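Local coordinates for immunomodulatory active chitinase (Trichuris suis, PDB 6G9C), which probably hydrolyses and binds chitin as a secreted family 18 glycosidase and has immunomodulatory activity, at residues Glu169-Ala172 / Lys173-Val177; Ala130-Ile133 / Ser134-Ser138. One frame throughout, in Å; residues are numbered along the deposited sequence.

Interaction 1. Residues Glu169-Ala172 / Lys173-Val177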
ATOM      1  N   GLU A 169      -5.038  21.678  17.666  1.00 35.16           N
ATOM      2  CA  GLU A 169      -5.000  20.416  18.405  1.00 33.43           C
ATOM      3  C   GLU A 169      -4.879  19.206  17.471  1.00 38.88           C
ATOM      4  O   GLU A 169      -4.217  18.218  17.824  1.00 34.78           O
ATOM      5  CB  GLU A 169      -6.236  20.305  19.297  1.00 34.31           C
ATOM      6  CG  GLU A 169      -6.180  21.287  20.498  1.00 38.04           C
ATOM      7  CD  GLU A 169      -7.534  21.568  21.142  1.00 43.75           C
ATOM      8  OE1 GLU A 169      -8.491  20.794  20.931  1.00 44.78           O
ATOM      9  OE2 GLU A 169      -7.637  22.581  21.867  1.00 42.46           O
ATOM     10  N   ILE A 170      -5.518  19.250  16.293  1.00 34.32           N
ATOM     11  CA  ILE A 170      -5.342  18.171  15.308  1.00 34.26           C
ATOM     12  C   ILE A 170      -3.870  18.024  14.945  1.00 32.74           C
ATOM     13  O   ILE A 170      -3.300  16.926  15.006  1.00 32.70           O
ATOM     14  CB  ILE A 170      -6.194  18.416  14.047  1.00 31.51           C
ATOM     15  CG1 ILE A 170      -7.678  18.117  14.302  1.00 28.05           C
ATOM     16  CG2 ILE A 170      -5.674  17.547  12.835  1.00 27.51           C
ATOM     17  CD1 ILE A 170      -8.625  18.759  13.263  1.00 28.45           C
ATOM     18  N   LEU A 171      -3.228  19.135  14.574  1.00 32.12           N
ATOM     19  CA  LEU A 171      -1.824  19.065  14.181  1.00 37.76           C
ATOM     20  C   LEU A 171      -0.966  18.547  15.324  1.00 37.88           C
ATOM     21  O   LEU A 171      -0.097  17.692  15.113  1.00 34.11           O
ATOM     22  CB  LEU A 171      -1.326  20.431  13.700  1.00 31.88           C
ATOM     23  CG  LEU A 171       0.168  20.489  13.354  1.00 40.19           C
ATOM     24  CD1 LEU A 171       0.506  19.567  12.182  1.00 41.51           C
ATOM     25  CD2 LEU A 171       0.621  21.905  13.064  1.00 42.12           C
ATOM     26  N   ALA A 172      -1.214  19.032  16.549  1.00 31.56           N
ATOM     27  CA  ALA A 172      -0.446  18.570  17.701  1.00 37.38           C
ATOM     28  C   ALA A 172      -0.567  17.061  17.871  1.00 36.39           C
ATOM     29  O   ALA A 172       0.428  16.375  18.148  1.00 33.93           O
ATOM     30  CB  ALA A 172      -0.909  19.292  18.973  1.00 37.54           C
ATOM     31  N   LYS A 173      -1.785  16.529  17.742  1.00 33.72           N
ATOM     32  CA  LYS A 173      -1.970  15.085  17.853  1.00 37.65           C
ATOM     33  C   LYS A 173      -1.245  14.358  16.735  1.00 32.86           C
ATOM     34  O   LYS A 173      -0.608  13.320  16.971  1.00 35.95           O
ATOM     35  CB  LYS A 173      -3.452  14.724  17.818  1.00 34.64           C
ATOM     36  CG  LYS A 173      -3.725  13.246  18.069  1.00 38.22           C
ATOM     37  CD  LYS A 173      -3.352  12.880  19.502  1.00 45.96           C
ATOM     38  CE  LYS A 173      -4.110  11.656  19.992  1.00 58.92           C
ATOM     39  NZ  LYS A 173      -3.363  10.870  21.019  1.00 66.54           N
ATOM     40  N   PHE A 174      -1.342  14.884  15.508  1.00 29.59           N
ATOM     41  CA  PHE A 174      -0.679  14.246  14.368  1.00 30.87           C
ATOM     42  C   PHE A 174       0.826  14.168  14.606  1.00 33.54           C
ATOM     43  O   PHE A 174       1.461  13.142  14.329  1.00 31.05           O
ATOM     44  CB  PHE A 174      -0.986  15.006  13.066  1.00 29.05           C
ATOM     45  CG  PHE A 174      -2.370  14.743  12.488  1.00 28.22           C
ATOM     46  CD1 PHE A 174      -3.318  14.003  13.188  1.00 27.07           C
ATOM     47  CD2 PHE A 174      -2.715  15.233  11.228  1.00 27.27           C
ATOM     48  CE1 PHE A 174      -4.582  13.764  12.644  1.00 29.93           C
ATOM     49  CE2 PHE A 174      -3.979  15.001  10.687  1.00 30.80           C
ATOM     50  CZ  PHE A 174      -4.912  14.273  11.403  1.00 29.93           C
ATOM     51  N   GLU A 175       1.410  15.237  15.153  1.00 36.30           N
ATOM     52  CA  GLU A 175       2.840  15.228  15.457  1.00 37.53           C
ATOM     53  C   GLU A 175       3.173  14.211  16.541  1.00 37.56           C
ATOM     54  O   GLU A 175       4.195  13.517  16.461  1.00 37.33           O
ATOM     55  CB  GLU A 175       3.285  16.635  15.871  1.00 43.03           C
ATOM     56  CG  GLU A 175       3.295  17.607  14.691  1.00 40.45           C
ATOM     57  CD  GLU A 175       3.442  19.052  15.106  1.00 48.34           C
ATOM     58  OE1 GLU A 175       3.180  19.371  16.285  1.00 49.54           O
ATOM     59  OE2 GLU A 175       3.812  19.872  14.242  1.00 51.19           O
ATOM     60  N   GLU A 176       2.328  14.115  17.571  1.00 36.66           N
ATOM     61  CA  GLU A 176       2.572  13.154  18.642  1.00 39.15           C
ATOM     62  C   GLU A 176       2.413  11.722  18.138  1.00 37.73           C
ATOM     63  O   GLU A 176       3.188  10.827  18.507  1.00 35.99           O
ATOM     64  CB  GLU A 176       1.620  13.436  19.806  1.00 47.30           C
ATOM     65  CG  GLU A 176       1.628  12.401  20.924  1.00 64.14           C
ATOM     66  CD  GLU A 176       0.225  12.103  21.455  1.00 76.04           C
ATOM     67  OE1 GLU A 176      -0.301  10.999  21.178  1.00 77.40           O
ATOM     68  OE2 GLU A 176      -0.355  12.980  22.135  1.00 72.86           O
ATOM     69  N   VAL A 177       1.409  11.488  17.301  1.00 31.91           N
ATOM     70  CA  VAL A 177       1.210  10.158  16.732  1.00 39.07           C
ATOM     71  C   VAL A 177       2.411   9.755  15.888  1.00 33.54           C
ATOM     72  O   VAL A 177       2.871   8.605  15.944  1.00 35.21           O
ATOM     73  CB  VAL A 177      -0.106  10.126  15.934  1.00 41.17           C
ATOM     74  CG1 VAL A 177      -0.170   8.918  15.010  1.00 39.81           C
ATOM     75  CG2 VAL A 177      -1.279  10.131  16.904  1.00 39.94           C
TER

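Interaction 2. Residues Ala130-Ile133 / Ser134-Ser138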
ATOM      1  N   ALA A 130     -11.080  16.590  21.795  1.00 40.44           N
ATOM      2  CA  ALA A 130     -10.160  15.486  22.066  1.00 46.33           C
ATOM      3  C   ALA A 130     -10.801  14.138  21.752  1.00 42.95           C
ATOM      4  O   ALA A 130     -10.132  13.232  21.238  1.00 40.33           O
ATOM      5  CB  ALA A 130      -9.698  15.531  23.526  1.00 43.37           C
ATOM      6  N   LYS A 131     -12.087  13.978  22.077  1.00 43.77           N
ATOM      7  CA  LYS A 131     -12.784  12.746  21.733  1.00 45.05           C
ATOM      8  C   LYS A 131     -12.810  12.548  20.225  1.00 44.93           C
ATOM      9  O   LYS A 131     -12.501  11.463  19.720  1.00 43.68           O
ATOM     10  CB  LYS A 131     -14.206  12.765  22.297  1.00 47.47           C
ATOM     11  CG  LYS A 131     -14.911  11.435  22.124  1.00 51.81           C
ATOM     12  CD  LYS A 131     -16.331  11.465  22.648  1.00 54.11           C
ATOM     13  CE  LYS A 131     -17.031  10.148  22.348  1.00 58.08           C
ATOM     14  NZ  LYS A 131     -18.349  10.036  23.029  1.00 64.48           N
ATOM     15  N   PHE A 132     -13.173  13.600  19.487  1.00 37.67           N
ATOM     16  CA  PHE A 132     -13.154  13.535  18.028  1.00 32.46           C
ATOM     17  C   PHE A 132     -11.758  13.218  17.496  1.00 36.61           C
ATOM     18  O   PHE A 132     -11.593  12.355  16.625  1.00 36.14           O
ATOM     19  CB  PHE A 132     -13.658  14.856  17.451  1.00 33.58           C
ATOM     20  CG  PHE A 132     -13.327  15.045  16.001  1.00 36.17           C
ATOM     21  CD1 PHE A 132     -13.979  14.306  15.038  1.00 35.80           C
ATOM     22  CD2 PHE A 132     -12.358  15.953  15.603  1.00 35.33           C
ATOM     23  CE1 PHE A 132     -13.685  14.465  13.703  1.00 37.71           C
ATOM     24  CE2 PHE A 132     -12.057  16.120  14.268  1.00 35.80           C
ATOM     25  CZ  PHE A 132     -12.727  15.373  13.311  1.00 38.42           C
ATOM     26  N   ILE A 133     -10.742  13.928  17.991  1.00 35.34           N
ATOM     27  CA  ILE A 133      -9.388  13.773  17.452  1.00 36.61           C
ATOM     28  C   ILE A 133      -8.871  12.350  17.671  1.00 37.18           C
ATOM     29  O   ILE A 133      -8.268  11.749  16.771  1.00 37.54           O
ATOM     30  CB  ILE A 133      -8.448  14.824  18.077  1.00 40.66           C
ATOM     31  CG1 ILE A 133      -8.717  16.214  17.496  1.00 37.04           C
ATOM     32  CG2 ILE A 133      -6.998  14.454  17.855  1.00 37.35           C
ATOM     33  CD1 ILE A 133      -8.042  17.326  18.285  1.00 42.76           C
ATOM     34  N   SER A 134      -9.100  11.789  18.867  1.00 40.20           N
ATOM     35  CA  SER A 134      -8.694  10.406  19.132  1.00 39.57           C
ATOM     36  C   SER A 134      -9.407   9.440  18.195  1.00 43.37           C
ATOM     37  O   SER A 134      -8.790   8.510  17.658  1.00 38.43           O
ATOM     38  CB  SER A 134      -8.978  10.030  20.585  1.00 42.62           C
ATOM     39  OG  SER A 134      -8.138  10.753  21.465  1.00 52.82           O
ATOM     40  N   SER A 135     -10.710   9.649  17.991  1.00 40.10           N
ATOM     41  CA  SER A 135     -11.470   8.814  17.068  1.00 41.96           C
ATOM     42  C   SER A 135     -10.942   8.941  15.645  1.00 35.63           C
ATOM     43  O   SER A 135     -10.815   7.944  14.925  1.00 36.84           O
ATOM     44  CB  SER A 135     -12.946   9.200  17.125  1.00 42.23           C
ATOM     45  OG  SER A 135     -13.712   8.386  16.258  1.00 42.16           O
ATOM     46  N   LEU A 136     -10.638  10.163  15.221  1.00 36.65           N
ATOM     47  CA  LEU A 136     -10.180  10.392  13.856  1.00 33.44           C
ATOM     48  C   LEU A 136      -8.810   9.765  13.620  1.00 32.11           C
ATOM     49  O   LEU A 136      -8.582   9.101  12.598  1.00 33.16           O
ATOM     50  CB  LEU A 136     -10.139  11.894  13.597  1.00 34.85           C
ATOM     51  CG  LEU A 136      -9.399  12.318  12.344  1.00 29.58           C
ATOM     52  CD1 LEU A 136     -10.199  11.894  11.114  1.00 30.77           C
ATOM     53  CD2 LEU A 136      -9.137  13.812  12.337  1.00 33.56           C
ATOM     54  N   VAL A 137      -7.882   9.965  14.560  1.00 33.89           N
ATOM     55  CA  VAL A 137      -6.527   9.442  14.389  1.00 37.36           C
ATOM     56  C   VAL A 137      -6.555   7.928  14.264  1.00 38.35           C
ATOM     57  O   VAL A 137      -5.871   7.344  13.403  1.00 36.49           O
ATOM     58  CB  VAL A 137      -5.625   9.908  15.545  1.00 47.75           C
ATOM     59  CG1 VAL A 137      -4.501   8.926  15.762  1.00 57.98           C
ATOM     60  CG2 VAL A 137      -5.071  11.278  15.236  1.00 44.44           C
ATOM     61  N   SER A 138      -7.383   7.274  15.081  1.00 33.53           N
ATOM     62  CA  SER A 138      -7.537   5.827  14.977  1.00 35.43           C
ATOM     63  C   SER A 138      -8.099   5.433  13.616  1.00 38.01           C
ATOM     64  O   SER A 138      -7.592   4.509  12.970  1.00 38.20           O
ATOM     65  CB  SER A 138      -8.432   5.311  16.104  1.00 36.20           C
ATOM     66  OG  SER A 138      -7.859   5.596  17.371  1.00 45.10           O
TER
HETATM   67  O   HOH W   1      -7.375  13.558  21.595  1.00 43.30           O

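Interaction 1. Residues Glu169-Ala172 / Lys173-Val177
E169 opens this turn of helix through its carbonyl: K173 N donates to E169 O across 3.0 Å. Its carboxylate turns off the helix to R129, with a salt bridge from R129 NE to OE1. At I170 backbone and side chain both reach F174. F174 N donates to I170 O, while methyl CG2 sits 3.8 Å from the centroid of the F174 ring and 16° off its normal, a CH-pi contact over one face. The two side chains run side by side: CG2 is the I170 branch anti to the backbone N (chi1 -75° for CG1). L171 accepts the next bond, from E175 N, and the E175 chain crosses its isobutyl group obliquely, with L171 CG 3.8 Å from E175 OE2. A172 O takes E176 N at 3.0 Å, completing four consecutive i to i+4 bonds. Within the next turn K173, bent at chi2 (67°), brings NZ within 3.1 Å of E176 OE1, a salt bridge on the syn side, somewhat out of the carboxylate plane. In this part of helix 160-181 the buried I170 and F174 pack on F148 and F188, of strands 147-151 and 187-193 of the TIM barrel, while A172 and E176 are exposed; E169, K173 and F174 touch helix 126-142.

Interaction 2. Residues Ala130-Ile133 / Ser134-Ser138
F132 and L136, one helical turn apart, lie side by side and point the same way, with F132 CZ 4.0 Å from L136 CD2. Both chains leave with CG anti to the backbone N (chi1 164° and 167°), and, with their spacing of one turn, this sends both the same way; L136 CB lies over one face of the F132 ring. The same pair is joined by the backbone, L136 N donating to F132 O at 2.8 Å. S134 faces another way: its OG lies beside its own N and meets a water at 2.9 Å, and that water donates to A130 O at 2.8 Å. A130 O also accepts S134 N at 3.0 Å, so two donors hold this carbonyl and the water spans the turn. I133 presents its carbonyl to V137 N, which donates to it. S135 OG turns off the helix to bond with V78 N. Helix 126-142 therefore has differently occupied sides: F132 and L136 pack against F148 of strand 147-151 and V78 of strand 78-79, I133 and V137 meet helix 160-181, and V137 and S138 reach T181 of the second subunit.

Following the chain from the N terminus, interaction 2 comes first, on helix 126-142; strand 147-151 follows, and interaction 1 then lies on helix 160-181, ahead of strand 187-193. Each contact spans a single helical turn and closes no long loop; the two stand in series, neither nested nor crossed. Their centres are 10 Å apart and they meet through side chains: K173 CG lies 3.5 Å from I133 CG2, and F174 CE1 lies 3.6 Å from V137 CG2. These contacts pack two neighbouring outer helices of the TIM barrel together, while F148 of the intervening strand touches side chains from both.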